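Local coordinates for AP endonuclease, family protein 2 (Mycobacterium smegmatis, PDB 5TNV) that binds magnesium in a xylose isomerase-like TIM barrel and may act as an endonuclease, at residues E239-V244 with R282-L287. Sequence-based numbering, arbitrary orientation.
Sequences EMYAKV and RQIIRL
The ring of Tyr-241 carries the methyl CG2 of Ile-284 on one face. A CH-pi contact is indicated by CG2 lying 3.8 Å from the centroid of the Tyr-241 ring, only 20° off its normal. The methyl lies off-centre toward the CG-CD2 bond of the ring: CG2 of Ile-284 is 3.6 Å from both CG and CD2 of Tyr-241 but 4.0 Å from CD1 of that ring. Two torsions present the branches of Ile-284 to the tyrosine. With chi1 at -65°, CG2 is anti to the backbone N and faces the ring; the other branch bends back (chi2 -58°), bringing CD1 to 4.1 Å from CB of Tyr-241. The two side chains cross at about a right angle, CG2 over the ring face and CD1 beside CB of Tyr-241. The phenol OH is engaged elsewhere, hydrogen-bonded to Tyr-281 OH, Pro-222 O and Trp-251 NE1, which fixes the far end of the ring. The side chain of Tyr-241 is about 6 Å from that of the magnesium ligand Asp-223.

A second, looser touch lies nearer the surface, where CD2 of Leu-287 comes to 4.2 Å from CA of Ala-242 and 4.3 Å from its CB. Just 161 Å² is buried in total, consistent with two apolar points of contact, Tyr-241 with Ile-284 and Ala-242 with Leu-287, joining helices 237-244 and 281-290 in the outer layer of the barrel. Beneath them, strand 251-261 supplies Trp-251, which touches both Tyr-241 and Ile-284, while Ile-285 leans on helix 306-325 and Val-244 on helix 203-213.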
loop_
_atom_site.group_PDB
_atom_site.type_symbol
_atom_site.label_atom_id
_atom_site.label_comp_id
_atom_site.label_asym_id
_atom_site.label_seq_id
_atom_site.Cartn_x
_atom_site.Cartn_y
_atom_site.Cartn_z
ATOM N N GLU A 239 -7.996 5.730 20.791
ATOM C CA GLU A 239 -7.965 6.340 22.094
ATOM C C GLU A 239 -7.481 7.792 21.975
ATOM O O GLU A 239 -8.042 8.735 22.553
ATOM C CB GLU A 239 -7.095 5.573 23.068
ATOM C CG GLU A 239 -6.853 6.170 24.424
ATOM C CD GLU A 239 -5.808 5.485 25.239
ATOM O OE1 GLU A 239 -5.823 4.186 25.200
ATOM O OE2 GLU A 239 -5.040 6.260 25.892
ATOM N N MET A 240 -6.404 7.984 21.201
ATOM C CA MET A 240 -5.844 9.338 21.108
ATOM C C MET A 240 -6.814 10.282 20.431
ATOM O O MET A 240 -7.024 11.415 20.879
ATOM C CB MET A 240 -4.530 9.317 20.318
ATOM C CG MET A 240 -3.398 8.471 20.957
ATOM S SD MET A 240 -1.769 8.892 20.322
ATOM C CE MET A 240 -1.788 8.173 18.687
ATOM N N TYR A 241 -7.418 9.870 19.312
ATOM C CA TYR A 241 -8.359 10.713 18.598
ATOM C C TYR A 241 -9.593 11.013 19.432
ATOM O O TYR A 241 -10.084 12.130 19.415
ATOM C CB TYR A 241 -8.733 10.101 17.253
ATOM C CG TYR A 241 -7.826 10.500 16.106
ATOM C CD1 TYR A 241 -7.758 11.836 15.702
ATOM C CD2 TYR A 241 -7.075 9.572 15.395
ATOM C CE1 TYR A 241 -6.962 12.251 14.671
ATOM C CE2 TYR A 241 -6.261 9.984 14.341
ATOM C CZ TYR A 241 -6.225 11.324 13.978
ATOM O OH TYR A 241 -5.443 11.808 12.932
ATOM N N ALA A 242 -10.099 10.037 20.200
ATOM C CA ALA A 242 -11.235 10.326 21.051
ATOM C C ALA A 242 -10.953 11.452 22.054
ATOM O O ALA A 242 -11.840 12.241 22.391
ATOM C CB ALA A 242 -11.676 9.036 21.807
ATOM N N LYS A 243 -9.734 11.548 22.521
ATOM C CA LYS A 243 -9.402 12.581 23.474
ATOM C C LYS A 243 -9.384 13.960 22.825
ATOM O O LYS A 243 -9.779 14.916 23.477
ATOM C CB LYS A 243 -8.034 12.290 24.099
ATOM C CG LYS A 243 -7.972 11.264 25.171
ATOM C CD LYS A 243 -6.553 11.179 25.725
ATOM C CE LYS A 243 -6.680 10.149 26.811
ATOM N NZ LYS A 243 -5.374 10.065 27.479
ATOM N N VAL A 244 -8.786 14.062 21.651
ATOM C CA VAL A 244 -8.513 15.383 21.084
ATOM C C VAL A 244 -9.571 15.883 20.106
ATOM O O VAL A 244 -9.699 17.113 19.924
ATOM C CB VAL A 244 -7.099 15.478 20.458
ATOM C CG1 VAL A 244 -6.035 15.319 21.541
ATOM C CG2 VAL A 244 -6.913 14.470 19.337
ATOM N N ARG A 282 -11.945 5.504 8.471
ATOM C CA ARG A 282 -13.403 5.419 8.295
ATOM C C ARG A 282 -14.063 5.588 9.662
ATOM O O ARG A 282 -14.964 6.390 9.870
ATOM C CB ARG A 282 -13.765 4.117 7.587
ATOM C CG ARG A 282 -15.249 3.999 7.253
ATOM C CD ARG A 282 -15.567 2.661 6.525
ATOM N NE ARG A 282 -14.709 2.524 5.378
ATOM C CZ ARG A 282 -14.831 3.167 4.240
ATOM N NH1 ARG A 282 -15.944 3.800 3.927
ATOM N NH2 ARG A 282 -13.832 3.133 3.392
ATOM N N GLN A 283 -13.601 4.792 10.642
ATOM C CA GLN A 283 -14.109 4.896 12.000
ATOM C C GLN A 283 -13.807 6.267 12.584
ATOM O O GLN A 283 -14.661 6.870 13.252
ATOM C CB GLN A 283 -13.517 3.811 12.866
ATOM C CG GLN A 283 -13.988 2.416 12.610
ATOM C CD GLN A 283 -13.233 1.357 13.432
ATOM O OE1 GLN A 283 -12.229 1.663 14.132
ATOM N NE2 GLN A 283 -13.680 0.137 13.357
ATOM N N ILE A 284 -12.598 6.776 12.393
ATOM C CA ILE A 284 -12.197 8.022 13.067
ATOM C C ILE A 284 -12.879 9.248 12.440
ATOM O O ILE A 284 -13.283 10.146 13.199
ATOM C CB ILE A 284 -10.658 8.112 13.147
ATOM C CG1 ILE A 284 -10.091 7.007 14.039
ATOM C CG2 ILE A 284 -10.212 9.501 13.548
ATOM C CD1 ILE A 284 -10.578 6.971 15.428
ATOM N N ILE A 285 -13.022 9.321 11.134
ATOM C CA ILE A 285 -13.778 10.436 10.554
ATOM C C ILE A 285 -15.211 10.379 11.030
ATOM O O ILE A 285 -15.798 11.402 11.383
ATOM C CB ILE A 285 -13.668 10.461 9.024
ATOM C CG1 ILE A 285 -12.251 10.819 8.579
ATOM C CG2 ILE A 285 -14.687 11.405 8.402
ATOM C CD1 ILE A 285 -11.976 10.505 7.124
ATOM N N ARG A 286 -15.839 9.177 11.069
ATOM C CA ARG A 286 -17.207 9.120 11.554
ATOM C C ARG A 286 -17.294 9.540 13.003
ATOM O O ARG A 286 -18.256 10.242 13.389
ATOM C CB ARG A 286 -17.790 7.711 11.373
ATOM C CG ARG A 286 -18.336 7.475 9.969
ATOM C CD ARG A 286 -18.634 6.006 9.747
ATOM N NE ARG A 286 -19.487 5.884 8.568
ATOM C CZ ARG A 286 -20.798 5.887 8.494
ATOM N NH1 ARG A 286 -21.370 5.782 7.293
ATOM N NH2 ARG A 286 -21.582 5.982 9.536
ATOM N N LEU A 287 -16.337 9.164 13.844
ATOM C CA LEU A 287 -16.276 9.585 15.220
ATOM C C LEU A 287 -16.196 11.106 15.303
ATOM O O LEU A 287 -16.894 11.744 16.095
ATOM C CB LEU A 287 -15.072 8.952 15.941
ATOM C CG LEU A 287 -14.897 9.378 17.395
ATOM C CD1 LEU A 287 -16.095 8.960 18.230
ATOM C CD2 LEU A 287 -13.563 8.815 17.907
#